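Local coordinates for protein SAM-dependent O-methyltransferase (Leptospira interrogans, PDB 2HNK) that probably transfers methyl groups from S-adenosyl-L-methionine to hydroxyl oxygens of its substrates, and binds the spent cofactor S-adenosyl-L-homocysteine, at residues Leu28-Glu33 with Arg102-Glu107; Arg63-Gly68 with Lys87-Asp92; Gly68-Tyr73 with Glu95-Val100. All coordinates share one frame; numbering follows the deposited sequence.

How the contacts relate
All three contacts lie in the Rossmann-like methyltransferase fold, and two of them touch the bound S-adenosyl-L-homocysteine. Contact 2 pairs strands 63-67 and 87-92 inside the seven-stranded mixed sheet; contact 3, about 12 Å away between centres, joins the loop leaving the first strand to the start of helix 95-107. They share G68, and D92 of contact 2 reaches the backbone of T69 and F70 in contact 3. Contact 1 packs helix 25-35 against the far end of helix 95-107, its centre about 10 Å from that of contact 3 and about 17 Å from that of contact 2. Along the chain, the loop that contact 1 closes contains both cofactor-touching contacts, whose segments alternate.

Contact 1 (Leu28-Glu33 with Arg102-Glu107); sequences LKLRKE and RKYWKE
L30 and Y104 mark the nearest approach of two antiparallel helices, their CA atoms 7.2 Å apart; the axes of the short segments come within 10.9 Å at 165°. Y104 fills this wide spacing. L30 lays its CB over the centre of one face of the phenol ring in a CH-pi contact, 3.7 Å from the centroid, while L30 CD1 touches the ring at CD1 of Y104. The ring edge faces charged side chains of the same helix as L30: K29 CG and the carboxylate carbon of E33 both lie near its plane.

Two salt bridges join the helices beyond the phenol end of Y104. K29 stays extended until its last torsion, where a bend (chi4 -82°) turns NZ onto the syn lone pair of E107 OE2, 2.8 Å away. E33, arriving from the opposite direction to K103, takes K103 NZ on OE1 at 2.9 Å, 29° out of the carboxylate plane. Y104 OH also approaches E33 OE1, but implausibly closely, so its details are doubtful. Both lysines reach one water, K103 only weakly.

The K29 and K103 ammonium nitrogens sit 3.7 Å apart, and the carboxylate bound to each probably offsets that repulsion, beside the apolar L30-Y104 contact.

Contact 2 (Arg63-Gly68 with Lys87-Asp92); sequences RIIEIG and KILCCD. With SAH (S-adenosyl-L-homocysteine), chain O.
I64 and I88 face each other across two neighbouring parallel strands, which run 17° apart with segment axes separated by 4.5 Å. The backbone of 63-68 bonds alternately: I64 N donates to K87 O, I64 O receives L89 N, E66 N donates to L89 O, E66 O receives C91 N, and G68 N closes the row on C91 O at 2.8 Å.

Outward along I88, CB sits 4.0 Å from CB of I64. CG1, placed anti to the backbone N (chi1 175°), lies near the I64 carbonyl oxygen and meets CG2 of I64. The terminal CD1 continues to that same CG2 at 3.8 Å and also touches CB of E66, while helix 73-81 packs here through F78. Beyond it the E66 carboxylate bonds to S74, a cofactor-binding residue, and T69.

On the other face, I65 lies alongside L89, and I65 CG2 touches C91 SG. At the start of the two strands, K87 CD rests over the centre of the R63 guanidinium, 3.7 Å from CZ; R63 and K87 bond to the backbone oxygens of F141 and D140.

At the C-terminal ends G68 O accepts the amino group of S-adenosyl-L-homocysteine, and D92 bonds both ribose hydroxyls, OD1 to O2' and OD2 to O3', each at 3.1 Å. D92 OD2 also accepts the backbone N-H groups of T69 and F70, which help hold the carboxylate. A glycine just after the first strand and a ribose-binding acid at the end of the second are characteristic of the beta-alpha-beta nucleotide-binding unit in class I methyltransferases.

Contact 3 (Gly68-Tyr73 with Glu95-Val100); sequences GTFTGY and EEWTNV. With SAH (S-adenosyl-L-homocysteine), chain O.
F70 drives one edge of its ring into the face of W97. The planes stand at 83° and the centroid of the phenyl ring lies 4.7 Å from that of the indole five-membered ring, a T-shaped stack. CE1 of F70 sits over the middle of the indole, 3.4 Å from W97 CD2, and CD1 of F70 comes equally close to W97 CE3. Although the CB of F70 starts out away from the helix, CG anti to the backbone N (chi1 -168°) brings the ring round to it.

T71, next in buried area, packs beside the helix. Its CG2 meets V100, about one turn beyond W97, with the side chains side by side and CG2 3.9 Å from CB of V100; it lies over the F70 ring as well. The CA of T71 points a hydrogen almost straight at W97 O, a CH...O contact of 3.6 Å with 171° at the hydrogen. The polar end of T71 goes to T34.

The aromatic pair also borders the cofactor: O3' of S-adenosyl-L-homocysteine is 3.1 Å from F70 CA and 3.3 Å from W97 CE3, while its O2' lies in the indole plane at the edge.

Between strand 63-67 and helix 73-81, the 68-73 loop makes a type II' turn from T69 to G72, and G72 is the N-cap of that helix. Helix 25-35 packs on it through L30 and T34, and T98 of helix 95-107 reaches strands 87-92 and 114-118.

Contact 1 (Leu28-Glu33 with Arg102-Glu107)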
loop_
_atom_site.group_PDB
_atom_site.type_symbol
_atom_site.label_atom_id
_atom_site.label_comp_id
_atom_site.label_asym_id
_atom_site.label_seq_id
_atom_site.Cartn_x
_atom_site.Cartn_y
_atom_site.Cartn_z
ATOM N N LEU C 28 13.316 -1.277 -17.787
ATOM C CA LEU C 28 14.595 -1.927 -17.494
ATOM C C LEU C 28 15.747 -1.145 -18.111
ATOM O O LEU C 28 16.770 -0.914 -17.463
ATOM C CB LEU C 28 14.599 -3.366 -18.028
ATOM C CG LEU C 28 15.909 -4.158 -17.999
ATOM C CD1 LEU C 28 16.433 -4.312 -16.583
ATOM C CD2 LEU C 28 15.728 -5.525 -18.663
ATOM N N LYS C 29 15.553 -0.742 -19.367
ATOM C CA LYS C 29 16.489 0.100 -20.113
ATOM C C LYS C 29 16.863 1.346 -19.304
ATOM O O LYS C 29 18.048 1.660 -19.159
ATOM C CB LYS C 29 15.861 0.469 -21.466
ATOM C CG LYS C 29 16.742 1.173 -22.482
ATOM C CD LYS C 29 15.923 1.409 -23.759
ATOM C CE LYS C 29 16.722 2.067 -24.859
ATOM N NZ LYS C 29 16.798 3.537 -24.689
ATOM N N LEU C 30 15.851 2.036 -18.773
ATOM C CA LEU C 30 16.057 3.223 -17.939
ATOM C C LEU C 30 16.904 2.943 -16.689
ATOM O O LEU C 30 17.780 3.734 -16.346
ATOM C CB LEU C 30 14.720 3.883 -17.555
ATOM C CG LEU C 30 14.726 5.013 -16.503
ATOM C CD1 LEU C 30 15.694 6.172 -16.844
ATOM C CD2 LEU C 30 13.333 5.550 -16.253
ATOM N N ARG C 31 16.639 1.824 -16.021
ATOM C CA ARG C 31 17.385 1.456 -14.818
ATOM C C ARG C 31 18.866 1.234 -15.133
ATOM O O ARG C 31 19.738 1.710 -14.402
ATOM C CB ARG C 31 16.771 0.224 -14.140
ATOM C CG ARG C 31 15.352 0.441 -13.631
ATOM C CD ARG C 31 14.968 -0.530 -12.515
ATOM N NE ARG C 31 14.666 -1.874 -13.004
ATOM C CZ ARG C 31 15.406 -2.953 -12.760
ATOM N NH1 ARG C 31 16.499 -2.859 -12.017
ATOM N NH2 ARG C 31 15.047 -4.133 -13.256
ATOM N N LYS C 32 19.134 0.526 -16.228
ATOM C CA LYS C 32 20.501 0.317 -16.712
ATOM C C LYS C 32 21.186 1.647 -17.038
ATOM O O LYS C 32 22.329 1.872 -16.629
ATOM C CB LYS C 32 20.526 -0.613 -17.928
ATOM C CG LYS C 32 20.180 -2.055 -17.615
ATOM C CD LYS C 32 20.238 -2.928 -18.867
ATOM C CE LYS C 32 19.924 -4.384 -18.528
ATOM N NZ LYS C 32 19.622 -5.217 -19.737
ATOM N N GLU C 33 20.480 2.528 -17.751
ATOM C CA GLU C 33 21.013 3.848 -18.089
ATOM C C GLU C 33 21.332 4.664 -16.834
ATOM O O GLU C 33 22.388 5.286 -16.752
ATOM C CB GLU C 33 20.059 4.620 -19.007
ATOM C CG GLU C 33 20.675 5.894 -19.568
ATOM C CD GLU C 33 19.803 6.611 -20.580
ATOM O OE1 GLU C 33 18.983 5.968 -21.269
ATOM O OE2 GLU C 33 19.956 7.839 -20.700
ATOM N N ARG C 102 12.154 12.409 -19.908
ATOM C CA ARG C 102 11.319 12.628 -21.096
ATOM C C ARG C 102 11.636 11.672 -22.239
ATOM O O ARG C 102 10.739 11.235 -22.962
ATOM C CB ARG C 102 11.387 14.080 -21.579
ATOM C CG ARG C 102 10.408 14.346 -22.713
ATOM C CD ARG C 102 10.358 15.804 -23.111
ATOM N NE ARG C 102 9.780 16.666 -22.080
ATOM C CZ ARG C 102 8.489 16.725 -21.768
ATOM N NH1 ARG C 102 7.608 15.935 -22.377
ATOM N NH2 ARG C 102 8.078 17.571 -20.830
ATOM N N LYS C 103 12.912 11.343 -22.399
ATOM C CA LYS C 103 13.313 10.304 -23.335
ATOM C C LYS C 103 12.461 9.042 -23.121
ATOM O O LYS C 103 11.942 8.466 -24.073
ATOM C CB LYS C 103 14.799 9.993 -23.171
ATOM C CG LYS C 103 15.292 8.839 -24.022
ATOM C CD LYS C 103 16.653 8.389 -23.562
ATOM C CE LYS C 103 17.063 7.135 -24.284
ATOM N NZ LYS C 103 18.481 6.784 -23.988
ATOM N N TYR C 104 12.288 8.643 -21.864
ATOM C CA TYR C 104 11.533 7.424 -21.548
ATOM C C TYR C 104 10.024 7.618 -21.543
ATOM O O TYR C 104 9.297 6.708 -21.929
ATOM C CB TYR C 104 12.058 6.763 -20.272
ATOM C CG TYR C 104 13.401 6.143 -20.526
ATOM C CD1 TYR C 104 14.576 6.873 -20.320
ATOM C CD2 TYR C 104 13.503 4.840 -21.037
ATOM C CE1 TYR C 104 15.823 6.313 -20.590
ATOM C CE2 TYR C 104 14.742 4.274 -21.315
ATOM C CZ TYR C 104 15.897 5.018 -21.092
ATOM O OH TYR C 104 17.128 4.457 -21.358
ATOM N N TRP C 105 9.555 8.797 -21.135
ATOM C CA TRP C 105 8.146 9.146 -21.308
ATOM C C TRP C 105 7.729 8.991 -22.785
ATOM O O TRP C 105 6.677 8.408 -23.089
ATOM C CB TRP C 105 7.867 10.581 -20.854
ATOM C CG TRP C 105 8.203 10.895 -19.424
ATOM C CD1 TRP C 105 8.326 10.009 -18.383
ATOM C CD2 TRP C 105 8.407 12.201 -18.863
ATOM N NE1 TRP C 105 8.607 10.681 -17.220
ATOM C CE2 TRP C 105 8.662 12.025 -17.482
ATOM C CE3 TRP C 105 8.403 13.499 -19.394
ATOM C CZ2 TRP C 105 8.923 13.103 -16.621
ATOM C CZ3 TRP C 105 8.665 14.574 -18.541
ATOM C CH2 TRP C 105 8.917 14.367 -17.166
ATOM N N LYS C 106 8.568 9.515 -23.686
ATOM C CA LYS C 106 8.316 9.441 -25.125
ATOM C C LYS C 106 8.368 8.009 -25.638
ATOM O O LYS C 106 7.498 7.602 -26.408
ATOM C CB LYS C 106 9.291 10.325 -25.908
ATOM C CG LYS C 106 8.878 10.584 -27.358
ATOM C CD LYS C 106 9.841 11.545 -28.063
ATOM C CE LYS C 106 9.740 12.992 -27.543
ATOM N NZ LYS C 106 8.426 13.638 -27.857
ATOM N N GLU C 107 9.382 7.256 -25.208
ATOM C CA GLU C 107 9.505 5.825 -25.537
ATOM C C GLU C 107 8.244 5.043 -25.184
ATOM O O GLU C 107 7.876 4.094 -25.871
ATOM C CB GLU C 107 10.695 5.192 -24.810
ATOM C CG GLU C 107 12.034 5.355 -25.519
ATOM C CD GLU C 107 13.124 4.417 -24.978
ATOM O OE1 GLU C 107 12.781 3.384 -24.356
ATOM O OE2 GLU C 107 14.324 4.708 -25.184
HETATM O O HOH W 1 19.167 4.095 -26.097
#

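Contact 2 (Arg63-Gly68 with Lys87-Asp92)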
loop_
_atom_site.group_PDB
_atom_site.type_symbol
_atom_site.label_atom_id
_atom_site.label_comp_id
_atom_site.label_asym_id
_atom_site.label_seq_id
_atom_site.Cartn_x
_atom_site.Cartn_y
_atom_site.Cartn_z
ATOM N N ARG C 63 -5.090 13.171 -10.377
ATOM C CA ARG C 63 -4.130 14.271 -10.385
ATOM C C ARG C 63 -3.018 14.015 -9.389
ATOM O O ARG C 63 -3.243 14.032 -8.178
ATOM C CB ARG C 63 -4.814 15.615 -10.087
ATOM C CG ARG C 63 -5.812 16.085 -11.157
ATOM C CD ARG C 63 -5.150 16.237 -12.535
ATOM N NE ARG C 63 -6.099 16.706 -13.545
ATOM C CZ ARG C 63 -6.784 15.915 -14.367
ATOM N NH1 ARG C 63 -6.626 14.595 -14.339
ATOM N NH2 ARG C 63 -7.627 16.455 -15.241
ATOM N N ILE C 64 -1.817 13.784 -9.915
ATOM C CA ILE C 64 -0.647 13.461 -9.096
ATOM C C ILE C 64 0.416 14.560 -9.198
ATOM O O ILE C 64 0.614 15.134 -10.265
ATOM C CB ILE C 64 -0.027 12.094 -9.520
ATOM C CG1 ILE C 64 -1.049 10.958 -9.339
ATOM C CG2 ILE C 64 1.273 11.816 -8.748
ATOM C CD1 ILE C 64 -0.566 9.607 -9.809
ATOM N N ILE C 65 1.095 14.849 -8.092
ATOM C CA ILE C 65 2.312 15.663 -8.147
ATOM C C ILE C 65 3.494 14.889 -7.583
ATOM O O ILE C 65 3.454 14.425 -6.447
ATOM C CB ILE C 65 2.180 17.022 -7.421
ATOM C CG1 ILE C 65 1.083 17.879 -8.059
ATOM C CG2 ILE C 65 3.524 17.779 -7.429
ATOM C CD1 ILE C 65 0.809 19.178 -7.309
ATOM N N GLU C 66 4.539 14.758 -8.396
ATOM C CA GLU C 66 5.792 14.170 -7.966
ATOM C C GLU C 66 6.802 15.276 -7.678
ATOM O O GLU C 66 7.111 16.084 -8.553
ATOM C CB GLU C 66 6.322 13.201 -9.032
ATOM C CG GLU C 66 7.733 12.690 -8.764
ATOM C CD GLU C 66 8.145 11.609 -9.730
ATOM O OE1 GLU C 66 8.841 11.914 -10.732
ATOM O OE2 GLU C 66 7.747 10.455 -9.504
ATOM N N ILE C 67 7.303 15.300 -6.442
ATOM C CA ILE C 67 8.326 16.249 -6.021
ATOM C C ILE C 67 9.671 15.524 -6.029
ATOM O O ILE C 67 10.014 14.802 -5.073
ATOM C CB ILE C 67 8.051 16.828 -4.601
ATOM C CG1 ILE C 67 6.622 17.391 -4.478
ATOM C CG2 ILE C 67 9.065 17.914 -4.254
ATOM C CD1 ILE C 67 6.110 17.418 -3.059
ATOM N N GLY C 68 10.426 15.713 -7.106
ATOM C CA GLY C 68 11.692 15.014 -7.291
ATOM C C GLY C 68 11.545 13.885 -8.284
ATOM O O GLY C 68 11.026 12.805 -7.957
ATOM N N LYS C 87 -3.587 12.542 -14.900
ATOM C CA LYS C 87 -2.413 13.361 -15.204
ATOM C C LYS C 87 -1.453 13.524 -14.017
ATOM O O LYS C 87 -1.884 13.529 -12.869
ATOM C CB LYS C 87 -2.861 14.728 -15.718
ATOM C CG LYS C 87 -3.647 14.654 -17.024
ATOM C CD LYS C 87 -4.482 15.907 -17.231
ATOM C CE LYS C 87 -5.380 15.747 -18.446
ATOM N NZ LYS C 87 -5.914 17.068 -18.888
ATOM N N ILE C 88 -0.160 13.667 -14.315
ATOM C CA ILE C 88 0.876 13.881 -13.285
ATOM C C ILE C 88 1.743 15.117 -13.576
ATOM O O ILE C 88 2.218 15.297 -14.696
ATOM C CB ILE C 88 1.772 12.603 -13.069
ATOM C CG1 ILE C 88 2.916 12.880 -12.079
ATOM C CG2 ILE C 88 2.299 12.053 -14.389
ATOM C CD1 ILE C 88 3.724 11.648 -11.673
ATOM N N LEU C 89 1.923 15.968 -12.569
ATOM C CA LEU C 89 2.927 17.028 -12.618
ATOM C C LEU C 89 4.214 16.601 -11.906
ATOM O O LEU C 89 4.182 16.175 -10.750
ATOM C CB LEU C 89 2.392 18.332 -12.004
ATOM C CG LEU C 89 3.386 19.480 -11.765
ATOM C CD1 LEU C 89 3.951 20.026 -13.061
ATOM C CD2 LEU C 89 2.746 20.611 -10.974
ATOM N N CYS C 90 5.334 16.731 -12.615
ATOM C CA CYS C 90 6.658 16.422 -12.092
ATOM C C CYS C 90 7.457 17.687 -11.820
ATOM O O CYS C 90 7.560 18.560 -12.680
ATOM C CB CYS C 90 7.421 15.564 -13.094
ATOM S SG CYS C 90 6.727 13.942 -13.319
ATOM N N CYS C 91 8.020 17.773 -10.619
ATOM C CA CYS C 91 8.814 18.924 -10.194
ATOM C C CYS C 91 10.238 18.472 -9.956
ATOM O O CYS C 91 10.479 17.551 -9.163
ATOM C CB CYS C 91 8.283 19.508 -8.883
ATOM S SG CYS C 91 6.534 19.882 -8.859
ATOM N N ASP C 92 11.176 19.121 -10.637
ATOM C CA ASP C 92 12.589 18.810 -10.497
ATOM C C ASP C 92 13.393 20.057 -10.825
ATOM O O ASP C 92 12.946 20.910 -11.602
ATOM C CB ASP C 92 12.979 17.660 -11.429
ATOM C CG ASP C 92 14.190 16.875 -10.927
ATOM O OD1 ASP C 92 15.337 17.326 -11.132
ATOM O OD2 ASP C 92 14.000 15.791 -10.342
HETATM N N SAH O . 11.714 9.863 -8.186
HETATM C CA SAH O . 13.064 9.601 -8.774
HETATM C CB SAH O . 14.148 9.823 -7.719
HETATM C CG SAH O . 14.247 11.265 -7.217
HETATM S SD SAH O . 15.962 11.661 -6.812
HETATM C C SAH O . 13.198 8.216 -9.430
HETATM O O SAH O . 14.213 7.906 -10.061
HETATM O OXT SAH O . 12.302 7.378 -9.353
HETATM C "C5'" SAH O . 15.613 13.369 -6.319
HETATM C "C4'" SAH O . 15.475 14.367 -7.464
HETATM O "O4'" SAH O . 14.956 15.575 -6.946
HETATM C "C3'" SAH O . 16.800 14.703 -8.127
HETATM O "O3'" SAH O . 16.670 14.506 -9.515
HETATM C "C2'" SAH O . 17.051 16.173 -7.852
HETATM O "O2'" SAH O . 17.530 16.823 -9.011
HETATM C "C1'" SAH O . 15.666 16.683 -7.464
HETATM N N9 SAH O . 15.689 17.811 -6.506
HETATM C C8 SAH O . 16.635 18.116 -5.552
HETATM N N7 SAH O . 16.255 19.247 -4.909
HETATM C C5 SAH O . 15.079 19.669 -5.431
HETATM C C6 SAH O . 14.246 20.755 -5.159
HETATM N N6 SAH O . 14.557 21.634 -4.213
HETATM N N1 SAH O . 13.084 20.927 -5.888
HETATM C C2 SAH O . 12.738 20.026 -6.879
HETATM N N3 SAH O . 13.564 18.951 -7.146
HETATM C C4 SAH O . 14.716 18.776 -6.439
#

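Contact 3 (Gly68-Tyr73 with Glu95-Val100)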
loop_
_atom_site.group_PDB
_atom_site.type_symbol
_atom_site.label_atom_id
_atom_site.label_comp_id
_atom_site.label_asym_id
_atom_site.label_seq_id
_atom_site.Cartn_x
_atom_site.Cartn_y
_atom_site.Cartn_z
ATOM N N GLY C 68 10.426 15.713 -7.106
ATOM C CA GLY C 68 11.692 15.014 -7.291
ATOM C C GLY C 68 11.545 13.885 -8.284
ATOM O O GLY C 68 11.026 12.805 -7.957
ATOM N N THR C 69 12.032 14.133 -9.493
ATOM C CA THR C 69 11.798 13.256 -10.636
ATOM C C THR C 69 13.026 12.496 -11.121
ATOM O O THR C 69 12.906 11.338 -11.531
ATOM C CB THR C 69 11.143 14.055 -11.786
ATOM O OG1 THR C 69 9.829 14.419 -11.365
ATOM C CG2 THR C 69 11.045 13.242 -13.077
ATOM N N PHE C 70 14.193 13.150 -11.095
ATOM C CA PHE C 70 15.458 12.519 -11.505
ATOM C C PHE C 70 15.313 11.967 -12.928
ATOM O O PHE C 70 14.736 12.650 -13.785
ATOM C CB PHE C 70 15.874 11.456 -10.472
ATOM C CG PHE C 70 17.285 10.936 -10.630
ATOM C CD1 PHE C 70 18.334 11.782 -10.999
ATOM C CD2 PHE C 70 17.567 9.600 -10.372
ATOM C CE1 PHE C 70 19.636 11.293 -11.131
ATOM C CE2 PHE C 70 18.864 9.106 -10.503
ATOM C CZ PHE C 70 19.900 9.951 -10.884
ATOM N N THR C 71 15.795 10.748 -13.184
ATOM C CA THR C 71 15.757 10.179 -14.541
ATOM C C THR C 71 14.398 9.557 -14.912
ATOM O O THR C 71 14.235 9.008 -16.008
ATOM C CB THR C 71 16.898 9.171 -14.783
ATOM O OG1 THR C 71 16.900 8.188 -13.739
ATOM C CG2 THR C 71 18.250 9.881 -14.820
ATOM N N GLY C 72 13.447 9.623 -13.982
ATOM C CA GLY C 72 12.039 9.425 -14.291
ATOM C C GLY C 72 11.339 8.103 -14.022
ATOM O O GLY C 72 10.185 7.947 -14.432
ATOM N N TYR C 73 11.988 7.167 -13.324
ATOM C CA TYR C 73 11.402 5.826 -13.161
ATOM C C TYR C 73 10.031 5.845 -12.493
ATOM O O TYR C 73 9.091 5.218 -12.988
ATOM C CB TYR C 73 12.342 4.835 -12.435
ATOM C CG TYR C 73 11.888 3.382 -12.563
ATOM C CD1 TYR C 73 10.986 2.823 -11.655
ATOM C CD2 TYR C 73 12.342 2.576 -13.609
ATOM C CE1 TYR C 73 10.558 1.500 -11.779
ATOM C CE2 TYR C 73 11.921 1.247 -13.738
ATOM C CZ TYR C 73 11.029 0.721 -12.820
ATOM O OH TYR C 73 10.608 -0.583 -12.946
ATOM N N GLU C 95 17.421 20.026 -15.497
ATOM C CA GLU C 95 17.113 19.884 -16.919
ATOM C C GLU C 95 17.729 18.600 -17.456
ATOM O O GLU C 95 17.078 17.845 -18.181
ATOM C CB GLU C 95 17.640 21.077 -17.725
ATOM C CG GLU C 95 17.013 21.206 -19.123
ATOM C CD GLU C 95 18.013 21.624 -20.205
ATOM O OE1 GLU C 95 17.813 21.236 -21.382
ATOM O OE2 GLU C 95 19.001 22.328 -19.888
ATOM N N GLU C 96 18.989 18.377 -17.087
ATOM C CA GLU C 96 19.770 17.234 -17.532
ATOM C C GLU C 96 19.072 15.896 -17.266
ATOM O O GLU C 96 18.925 15.081 -18.175
ATOM C CB GLU C 96 21.148 17.252 -16.867
ATOM C CG GLU C 96 22.046 16.096 -17.278
ATOM C CD GLU C 96 23.459 16.205 -16.722
ATOM O OE1 GLU C 96 23.622 16.661 -15.570
ATOM O OE2 GLU C 96 24.415 15.820 -17.433
ATOM N N TRP C 97 18.647 15.682 -16.025
ATOM C CA TRP C 97 18.054 14.406 -15.626
ATOM C C TRP C 97 16.641 14.233 -16.123
ATOM O O TRP C 97 16.249 13.129 -16.491
ATOM C CB TRP C 97 18.115 14.221 -14.118
ATOM C CG TRP C 97 19.509 14.047 -13.635
ATOM C CD1 TRP C 97 20.553 13.476 -14.319
ATOM C CD2 TRP C 97 20.024 14.423 -12.357
ATOM N NE1 TRP C 97 21.689 13.484 -13.543
ATOM C CE2 TRP C 97 21.390 14.054 -12.331
ATOM C CE3 TRP C 97 19.462 15.021 -11.224
ATOM C CZ2 TRP C 97 22.205 14.277 -11.219
ATOM C CZ3 TRP C 97 20.276 15.243 -10.112
ATOM C CH2 TRP C 97 21.635 14.871 -10.123
ATOM N N THR C 98 15.882 15.323 -16.162
ATOM C CA THR C 98 14.530 15.250 -16.688
ATOM C C THR C 98 14.522 15.129 -18.215
ATOM O O THR C 98 13.518 14.708 -18.799
ATOM C CB THR C 98 13.615 16.391 -16.172
ATOM O OG1 THR C 98 14.130 17.662 -16.584
ATOM C CG2 THR C 98 13.522 16.344 -14.643
ATOM N N ASN C 99 15.652 15.459 -18.849
ATOM C CA ASN C 99 15.855 15.134 -20.259
ATOM C C ASN C 99 15.934 13.624 -20.505
ATOM O O ASN C 99 15.457 13.137 -21.543
ATOM C CB ASN C 99 17.082 15.851 -20.840
ATOM C CG ASN C 99 16.809 17.309 -21.163
ATOM O OD1 ASN C 99 15.658 17.718 -21.280
ATOM N ND2 ASN C 99 17.869 18.101 -21.303
ATOM N N VAL C 100 16.531 12.894 -19.558
ATOM C CA VAL C 100 16.512 11.427 -19.586
ATOM C C VAL C 100 15.090 10.921 -19.323
ATOM O O VAL C 100 14.599 10.053 -20.041
ATOM C CB VAL C 100 17.494 10.787 -18.566
ATOM C CG1 VAL C 100 17.505 9.238 -18.707
ATOM C CG2 VAL C 100 18.896 11.360 -18.727
HETATM N N SAH O . 11.714 9.863 -8.186
HETATM C CA SAH O . 13.064 9.601 -8.774
HETATM C CB SAH O . 14.148 9.823 -7.719
HETATM C CG SAH O . 14.247 11.265 -7.217
HETATM S SD SAH O . 15.962 11.661 -6.812
HETATM C C SAH O . 13.198 8.216 -9.430
HETATM O O SAH O . 14.213 7.906 -10.061
HETATM O OXT SAH O . 12.302 7.378 -9.353
HETATM C "C5'" SAH O . 15.613 13.369 -6.319
HETATM C "C4'" SAH O . 15.475 14.367 -7.464
HETATM O "O4'" SAH O . 14.956 15.575 -6.946
HETATM C "C3'" SAH O . 16.800 14.703 -8.127
HETATM O "O3'" SAH O . 16.670 14.506 -9.515
HETATM C "C2'" SAH O . 17.051 16.173 -7.852
HETATM O "O2'" SAH O . 17.530 16.823 -9.011
HETATM C "C1'" SAH O . 15.666 16.683 -7.464
HETATM N N9 SAH O . 15.689 17.811 -6.506
HETATM C C8 SAH O . 16.635 18.116 -5.552
HETATM N N7 SAH O . 16.255 19.247 -4.909
HETATM C C5 SAH O . 15.079 19.669 -5.431
HETATM C C6 SAH O . 14.246 20.755 -5.159
HETATM N N6 SAH O . 14.557 21.634 -4.213
HETATM N N1 SAH O . 13.084 20.927 -5.888
HETATM C C2 SAH O . 12.738 20.026 -6.879
HETATM N N3 SAH O . 13.564 18.951 -7.146
HETATM C C4 SAH O . 14.716 18.776 -6.439
#